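Side-chain contacts in ribulose bisphosphate carboxylase (Pyrococcus horikoshii, PDB 2D69), which probably adds carbon dioxide and water to ribulose 1,5-bisphosphate, giving two molecules of 3-phosphoglycerate, in an archaeal pathway of AMP degradation: residues Glu189-Thr192 with Phe196-Phe199; Asp331-Lys336 with Arg341-Val346. All coordinates share one frame; numbering follows the deposited sequence.

Interaction 1 (Glu189-Thr192 with Phe196-Phe199); sequences ENFT and FNRF
Phe-191 sets the far end of its ring against the side-chain amide of Asn-197, joining the two arms of a loop that leads from one barrel strand to the next helix. Its CZ atom comes within 3.4 Å of Asn-197 ND2 and 3.7 Å of Asn-197 CG. The amide nitrogen meets the edge of the ring, near the ring plane, and the two planes stand 77° apart. This is van der Waals contact of an aromatic edge with an amide, not an amino-aromatic bond over a ring face. Phe-191 owes its reach to an extended first torsion, with CG anti to the backbone N (chi1 -174°), which carries CZ across the gap.

The second point of contact involves backbone. The carbonyl O of Thr-192 lies in the plane of the Phe-199 ring at its edge, 3.8 Å from CD2, and so faces C-H groups rather than the pi cloud. No hydrogen bond passes directly between the segments, which together bury 169 Å². Arg-202 supplies the polar connection instead: its NH1 donates to both Thr-192 O and Asn-197 OD1. Asn-197 ND2 donates to Trp-165 O, so both ends of the amide are held, which should restrain its rotation. Thr-192 OG1 is hydrogen-bonded to Glu-94 of a neighbouring subunit, which places this loop at a subunit interface.

Glu-189, which opens segment 189-192 without touching segment 196-199, is a predicted magnesium ligand salt-bridged to Lys-162, a predicted substrate-binding residue. The loop runs from strand 184-186 to helix 199-217, for which Arg-198 is the N-cap residue. Phe-191 stacks on Tyr-170 of helix 167-179, which also touches Asn-197, while Phe-199, in the first turn of its own helix, packs on helix 231-244.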
ATOM      1  N   GLU A 189     -35.763   7.608   6.609  1.00 19.32           N
ATOM      2  CA  GLU A 189     -34.901   6.821   7.477  1.00 20.58           C
ATOM      3  C   GLU A 189     -34.800   5.344   7.097  1.00 19.73           C
ATOM      4  O   GLU A 189     -33.820   4.687   7.406  1.00 20.29           O
ATOM      5  CB  GLU A 189     -35.335   6.991   8.945  1.00 21.86           C
ATOM      6  CG  GLU A 189     -36.610   6.256   9.394  1.00 26.20           C
ATOM      7  CD  GLU A 189     -37.924   6.952   9.046  1.00 33.06           C
ATOM      8  OE1 GLU A 189     -39.006   6.320   9.273  1.00 38.10           O
ATOM      9  OE2 GLU A 189     -37.892   8.098   8.514  1.00 34.80           O
ATOM     10  N   ASN A 190     -35.815   4.832   6.444  1.00 18.87           N
ATOM     11  CA  ASN A 190     -35.817   3.453   5.915  1.00 19.24           C
ATOM     12  C   ASN A 190     -35.164   3.293   4.545  1.00 16.72           C
ATOM     13  O   ASN A 190     -34.880   2.188   4.141  1.00 16.92           O
ATOM     14  CB  ASN A 190     -37.281   2.965   5.755  1.00 19.80           C
ATOM     15  CG  ASN A 190     -38.044   3.024   7.050  1.00 22.26           C
ATOM     16  OD1 ASN A 190     -37.439   3.148   8.121  1.00 31.05           O
ATOM     17  ND2 ASN A 190     -39.362   2.913   6.975  1.00 27.55           N
ATOM     18  N   PHE A 191     -34.987   4.384   3.820  1.00 15.65           N
ATOM     19  CA  PHE A 191     -34.617   4.335   2.410  1.00 14.53           C
ATOM     20  C   PHE A 191     -33.109   4.398   2.239  1.00 14.38           C
ATOM     21  O   PHE A 191     -32.522   5.466   2.279  1.00 14.52           O
ATOM     22  CB  PHE A 191     -35.290   5.501   1.718  1.00 14.90           C
ATOM     23  CG  PHE A 191     -35.133   5.522   0.231  1.00 16.11           C
ATOM     24  CD1 PHE A 191     -34.260   6.416  -0.370  1.00 19.55           C
ATOM     25  CD2 PHE A 191     -35.943   4.748  -0.561  1.00 18.25           C
ATOM     26  CE1 PHE A 191     -34.163   6.485  -1.770  1.00 20.89           C
ATOM     27  CE2 PHE A 191     -35.850   4.796  -1.966  1.00 20.04           C
ATOM     28  CZ  PHE A 191     -34.949   5.659  -2.564  1.00 19.54           C
ATOM     29  N   THR A 192     -32.468   3.234   2.075  1.00 14.44           N
ATOM     30  CA  THR A 192     -30.999   3.165   1.987  1.00 13.76           C
ATOM     31  C   THR A 192     -30.533   2.798   0.587  1.00 13.52           C
ATOM     32  O   THR A 192     -30.162   3.668  -0.222  1.00 14.77           O
ATOM     33  CB  THR A 192     -30.476   2.196   3.023  1.00 12.57           C
ATOM     34  OG1 THR A 192     -31.187   0.937   2.971  1.00 12.31           O
ATOM     35  CG2 THR A 192     -30.716   2.756   4.432  1.00 13.04           C
ATOM     36  N   PHE A 196     -33.763  -1.843  -6.925  1.00 13.77           N
ATOM     37  CA  PHE A 196     -34.398  -0.877  -7.841  1.00 13.30           C
ATOM     38  C   PHE A 196     -33.890   0.554  -7.582  1.00 13.77           C
ATOM     39  O   PHE A 196     -34.197   1.463  -8.319  1.00 11.92           O
ATOM     40  CB  PHE A 196     -35.951  -0.939  -7.754  1.00 11.66           C
ATOM     41  CG  PHE A 196     -36.477  -0.871  -6.364  1.00 12.97           C
ATOM     42  CD1 PHE A 196     -36.664   0.346  -5.739  1.00 13.02           C
ATOM     43  CD2 PHE A 196     -36.748  -2.043  -5.661  1.00 11.54           C
ATOM     44  CE1 PHE A 196     -37.112   0.402  -4.407  1.00 13.52           C
ATOM     45  CE2 PHE A 196     -37.204  -2.009  -4.350  1.00 15.18           C
ATOM     46  CZ  PHE A 196     -37.385  -0.794  -3.711  1.00 17.16           C
ATOM     47  N   ASN A 197     -33.169   0.752  -6.484  1.00 13.70           N
ATOM     48  CA  ASN A 197     -32.544   2.047  -6.180  1.00 14.27           C
ATOM     49  C   ASN A 197     -31.230   1.860  -5.426  1.00 13.51           C
ATOM     50  O   ASN A 197     -31.135   2.071  -4.218  1.00 13.81           O
ATOM     51  CB  ASN A 197     -33.493   2.973  -5.377  1.00 14.03           C
ATOM     52  CG  ASN A 197     -33.191   4.449  -5.571  1.00 14.93           C
ATOM     53  OD1 ASN A 197     -32.055   4.860  -5.444  1.00 15.70           O
ATOM     54  ND2 ASN A 197     -34.216   5.251  -5.907  1.00 11.96           N
ATOM     55  N   ARG A 198     -30.202   1.472  -6.158  1.00 13.05           N
ATOM     56  CA  ARG A 198     -28.894   1.247  -5.585  1.00 14.17           C
ATOM     57  C   ARG A 198     -28.244   2.557  -5.205  1.00 14.20           C
ATOM     58  O   ARG A 198     -28.211   3.481  -6.022  1.00 12.80           O
ATOM     59  CB  ARG A 198     -27.964   0.504  -6.570  1.00 15.19           C
ATOM     60  CG  ARG A 198     -27.990  -0.988  -6.451  1.00 19.73           C
ATOM     61  CD  ARG A 198     -26.941  -1.765  -7.313  1.00 20.56           C
ATOM     62  NE  ARG A 198     -25.545  -1.697  -6.853  1.00 20.45           N
ATOM     63  CZ  ARG A 198     -24.585  -0.970  -7.432  1.00 22.17           C
ATOM     64  NH1 ARG A 198     -24.850  -0.246  -8.501  1.00 20.07           N
ATOM     65  NH2 ARG A 198     -23.348  -1.000  -6.968  1.00 22.68           N
ATOM     66  N   PHE A 199     -27.661   2.585  -4.005  1.00 13.91           N
ATOM     67  CA  PHE A 199     -27.094   3.783  -3.452  1.00 14.46           C
ATOM     68  C   PHE A 199     -26.166   4.472  -4.441  1.00 13.95           C
ATOM     69  O   PHE A 199     -26.327   5.682  -4.744  1.00 12.36           O
ATOM     70  CB  PHE A 199     -26.341   3.522  -2.114  1.00 14.57           C
ATOM     71  CG  PHE A 199     -25.937   4.795  -1.450  1.00 13.78           C
ATOM     72  CD1 PHE A 199     -24.730   5.459  -1.811  1.00 15.67           C
ATOM     73  CD2 PHE A 199     -26.820   5.430  -0.584  1.00 11.11           C
ATOM     74  CE1 PHE A 199     -24.402   6.708  -1.262  1.00 13.09           C
ATOM     75  CE2 PHE A 199     -26.468   6.647  -0.005  1.00 13.86           C
ATOM     76  CZ  PHE A 199     -25.282   7.324  -0.382  1.00 10.66           C
TER

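Interaction 2 (Asp331-Lys336 with Arg341-Val346); sequences DFLLSK and RPVFPV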
ATOM      1  N   ASP A 331     -32.933  25.216  22.644  1.00 17.49           N
ATOM      2  CA  ASP A 331     -32.151  26.236  23.322  1.00 17.31           C
ATOM      3  C   ASP A 331     -30.752  25.705  23.612  1.00 16.68           C
ATOM      4  O   ASP A 331     -29.773  26.379  23.381  1.00 14.66           O
ATOM      5  CB  ASP A 331     -32.808  26.667  24.660  1.00 17.83           C
ATOM      6  CG  ASP A 331     -34.010  27.605  24.461  1.00 18.53           C
ATOM      7  OD1 ASP A 331     -34.644  27.958  25.480  1.00 20.34           O
ATOM      8  OD2 ASP A 331     -34.400  28.021  23.345  1.00 20.97           O
ATOM      9  N   PHE A 332     -30.683  24.498  24.145  1.00 16.36           N
ATOM     10  CA  PHE A 332     -29.407  23.822  24.307  1.00 15.83           C
ATOM     11  C   PHE A 332     -28.654  23.657  22.985  1.00 15.48           C
ATOM     12  O   PHE A 332     -27.503  24.030  22.884  1.00 16.17           O
ATOM     13  CB  PHE A 332     -29.565  22.438  24.944  1.00 16.28           C
ATOM     14  CG  PHE A 332     -28.366  21.598  24.727  1.00 15.51           C
ATOM     15  CD1 PHE A 332     -27.181  21.897  25.421  1.00 16.92           C
ATOM     16  CD2 PHE A 332     -28.350  20.603  23.733  1.00 14.72           C
ATOM     17  CE1 PHE A 332     -26.005  21.194  25.137  1.00 16.89           C
ATOM     18  CE2 PHE A 332     -27.177  19.876  23.472  1.00 15.51           C
ATOM     19  CZ  PHE A 332     -26.002  20.176  24.182  1.00 16.00           C
ATOM     20  N   LEU A 333     -29.289  23.102  21.968  1.00 15.79           N
ATOM     21  CA  LEU A 333     -28.625  22.893  20.685  1.00 15.28           C
ATOM     22  C   LEU A 333     -27.970  24.173  20.155  1.00 15.87           C
ATOM     23  O   LEU A 333     -26.874  24.118  19.520  1.00 13.38           O
ATOM     24  CB  LEU A 333     -29.566  22.318  19.642  1.00 14.75           C
ATOM     25  CG  LEU A 333     -29.950  20.831  19.876  1.00 15.92           C
ATOM     26  CD1 LEU A 333     -30.957  20.437  18.832  1.00 15.47           C
ATOM     27  CD2 LEU A 333     -28.786  19.869  19.790  1.00 16.21           C
ATOM     28  N   LEU A 334     -28.610  25.316  20.419  1.00 15.74           N
ATOM     29  CA  LEU A 334     -28.146  26.565  19.846  1.00 15.75           C
ATOM     30  C   LEU A 334     -27.300  27.375  20.809  1.00 15.39           C
ATOM     31  O   LEU A 334     -26.784  28.401  20.415  1.00 15.01           O
ATOM     32  CB  LEU A 334     -29.335  27.422  19.369  1.00 16.28           C
ATOM     33  CG  LEU A 334     -30.115  26.945  18.149  1.00 18.10           C
ATOM     34  CD1 LEU A 334     -31.462  27.682  18.092  1.00 20.85           C
ATOM     35  CD2 LEU A 334     -29.313  27.158  16.884  1.00 17.31           C
ATOM     36  N   SER A 335     -27.154  26.927  22.057  1.00 15.45           N
ATOM     37  CA  SER A 335     -26.467  27.696  23.078  1.00 16.80           C
ATOM     38  C   SER A 335     -24.956  27.633  22.862  1.00 18.64           C
ATOM     39  O   SER A 335     -24.426  26.689  22.259  1.00 17.93           O
ATOM     40  CB  SER A 335     -26.761  27.155  24.494  1.00 16.83           C
ATOM     41  OG  SER A 335     -26.228  25.846  24.612  1.00 15.73           O
ATOM     42  N   LYS A 336     -24.292  28.690  23.310  1.00 19.79           N
ATOM     43  CA  LYS A 336     -22.855  28.751  23.417  1.00 20.71           C
ATOM     44  C   LYS A 336     -22.410  27.676  24.410  1.00 19.75           C
ATOM     45  O   LYS A 336     -23.001  27.534  25.446  1.00 19.47           O
ATOM     46  CB  LYS A 336     -22.442  30.146  23.871  1.00 22.45           C
ATOM     47  CG  LYS A 336     -21.125  30.671  23.245  1.00 28.10           C
ATOM     48  CD  LYS A 336     -19.920  29.775  23.598  1.00 32.54           C
ATOM     49  CE  LYS A 336     -18.534  30.381  23.179  1.00 32.58           C
ATOM     50  NZ  LYS A 336     -17.435  29.755  23.916  1.00 29.64           N
ATOM     51  N   ARG A 341     -19.632  23.987  18.379  1.00 15.24           N
ATOM     52  CA  ARG A 341     -20.471  24.841  17.517  1.00 14.91           C
ATOM     53  C   ARG A 341     -21.953  24.542  17.721  1.00 15.57           C
ATOM     54  O   ARG A 341     -22.334  23.392  18.167  1.00 14.41           O
ATOM     55  CB  ARG A 341     -20.056  24.628  16.066  1.00 16.32           C
ATOM     56  CG  ARG A 341     -18.823  25.426  15.616  1.00 16.03           C
ATOM     57  CD  ARG A 341     -18.334  24.952  14.231  1.00 17.24           C
ATOM     58  NE  ARG A 341     -17.025  25.440  13.849  1.00 16.37           N
ATOM     59  CZ  ARG A 341     -15.833  24.898  14.175  1.00 18.18           C
ATOM     60  NH1 ARG A 341     -15.713  23.774  14.884  1.00 16.02           N
ATOM     61  NH2 ARG A 341     -14.741  25.482  13.744  1.00 19.37           N
ATOM     62  N   PRO A 342     -22.822  25.527  17.503  1.00 15.35           N
ATOM     63  CA  PRO A 342     -24.276  25.251  17.634  1.00 15.86           C
ATOM     64  C   PRO A 342     -24.821  24.375  16.482  1.00 15.09           C
ATOM     65  O   PRO A 342     -24.305  24.387  15.378  1.00 14.91           O
ATOM     66  CB  PRO A 342     -24.915  26.652  17.628  1.00 16.28           C
ATOM     67  CG  PRO A 342     -23.941  27.535  16.830  1.00 17.26           C
ATOM     68  CD  PRO A 342     -22.550  26.919  17.115  1.00 15.47           C
ATOM     69  N   VAL A 343     -25.856  23.623  16.791  1.00 14.69           N
ATOM     70  CA  VAL A 343     -26.527  22.631  15.945  1.00 14.04           C
ATOM     71  C   VAL A 343     -27.918  23.094  15.565  1.00 13.96           C
ATOM     72  O   VAL A 343     -28.693  23.559  16.421  1.00 15.72           O
ATOM     73  CB  VAL A 343     -26.651  21.308  16.747  1.00 14.10           C
ATOM     74  CG1 VAL A 343     -27.553  20.269  16.049  1.00 13.89           C
ATOM     75  CG2 VAL A 343     -25.236  20.747  17.098  1.00 15.72           C
ATOM     76  N   PHE A 344     -28.272  22.999  14.283  1.00 14.79           N
ATOM     77  CA  PHE A 344     -29.643  23.246  13.833  1.00 13.61           C
ATOM     78  C   PHE A 344     -30.635  22.252  14.400  1.00 13.83           C
ATOM     79  O   PHE A 344     -30.504  21.061  14.158  1.00 13.40           O
ATOM     80  CB  PHE A 344     -29.770  23.071  12.366  1.00 14.04           C
ATOM     81  CG  PHE A 344     -29.560  24.337  11.566  1.00 13.56           C
ATOM     82  CD1 PHE A 344     -28.561  24.397  10.617  1.00 14.19           C
ATOM     83  CD2 PHE A 344     -30.431  25.413  11.686  1.00 15.38           C
ATOM     84  CE1 PHE A 344     -28.371  25.538   9.842  1.00 14.05           C
ATOM     85  CE2 PHE A 344     -30.244  26.578  10.897  1.00 13.61           C
ATOM     86  CZ  PHE A 344     -29.218  26.623   9.983  1.00 15.39           C
ATOM     87  N   PRO A 345     -31.666  22.721  15.078  1.00 13.81           N
ATOM     88  CA  PRO A 345     -32.839  21.855  15.317  1.00 14.58           C
ATOM     89  C   PRO A 345     -33.569  21.651  13.992  1.00 15.13           C
ATOM     90  O   PRO A 345     -33.609  22.591  13.181  1.00 14.76           O
ATOM     91  CB  PRO A 345     -33.705  22.658  16.276  1.00 13.44           C
ATOM     92  CG  PRO A 345     -32.892  23.769  16.733  1.00 14.36           C
ATOM     93  CD  PRO A 345     -31.868  24.069  15.632  1.00 14.28           C
ATOM     94  N   VAL A 346     -34.047  20.432  13.762  1.00 15.95           N
ATOM     95  CA  VAL A 346     -34.782  20.053  12.587  1.00 16.69           C
ATOM     96  C   VAL A 346     -36.211  19.865  13.061  1.00 17.56           C
ATOM     97  O   VAL A 346     -36.506  19.018  13.940  1.00 16.38           O
ATOM     98  CB  VAL A 346     -34.306  18.727  11.958  1.00 17.76           C
ATOM     99  CG1 VAL A 346     -35.222  18.351  10.745  1.00 18.12           C
ATOM    100  CG2 VAL A 346     -32.777  18.739  11.577  1.00 17.47           C
TER
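The contact closes a beta-alpha-beta unit of the alpha/beta barrel: helix 323-334, which follows strand 309-311, turns back into strand 344-348, and Leu-333 and Leu-334 near its C-terminal end meet the chain entering that strand. A single direct hydrogen bond joins the segments. Val-343 N donates to Leu-333 O over 3.0 Å, nearly straight at 175°, although the donor stands above the carbonyl plane, 40° out of it. Pro-342 CA adds a C-H...O contact to the same oxygen at 3.4 Å.

Around this bond the side chains that meet are aliphatic, and some of them lie on backbone carbonyls. With CG anti to the carbonyl carbon (chi1 -72°), the branch of Leu-333 spreads over the incoming chain, CD1 near Pro-345 and CD2 4.0 Å from Val-343 CG1, where the two side chains cross at a slant. Leu-334 CD2 rests 3.7 Å from Val-343 O and 4.2 Å from Pro-345 CD, running at about a right angle to the proline. Pro-342 CB packs 3.8 Å from Leu-334 O.

In the turn at the C-terminal end, Ser-335 OG donates to Phe-332 O at 2.8 Å, in the carbonyl plane and on a lone pair, and Ser-335 N reaches the same oxygen. Leu-333 also packs on Ile-310 of strand 309-311 and Ala-299 of helix 295-305, which seats this end of the helix against the barrel.

Ser-335 thus serves Phe-332 O from within the same turn, whereas Leu-333 O is taken by the incoming chain. That one N-H...O bond sets the register of Val-343 against Leu-333, and the polar oxygen is satisfied while aliphatic groups pack around it.

The two interactions belong to one catalytic barrel, with centres 29 Å apart and nearest atoms about 11 Å apart, so they do not touch. They lie toward opposite ends of the barrel strands: interaction 1 follows the C-terminal end of strand 184-186, whereas interaction 2 leads into the N-terminal end of strand 344-348. Interaction 1 is closer to the predicted active site. Its first segment begins at Glu-189, a predicted magnesium ligand, and the Phe-191 side chain is about 6 Å from that of Lys-162, a predicted substrate-binding residue. In interaction 2 the Pro-345 side chain is about 8 Å from that of His-311, also predicted to bind substrate, and strand 344-348 ends at Ser-348, another.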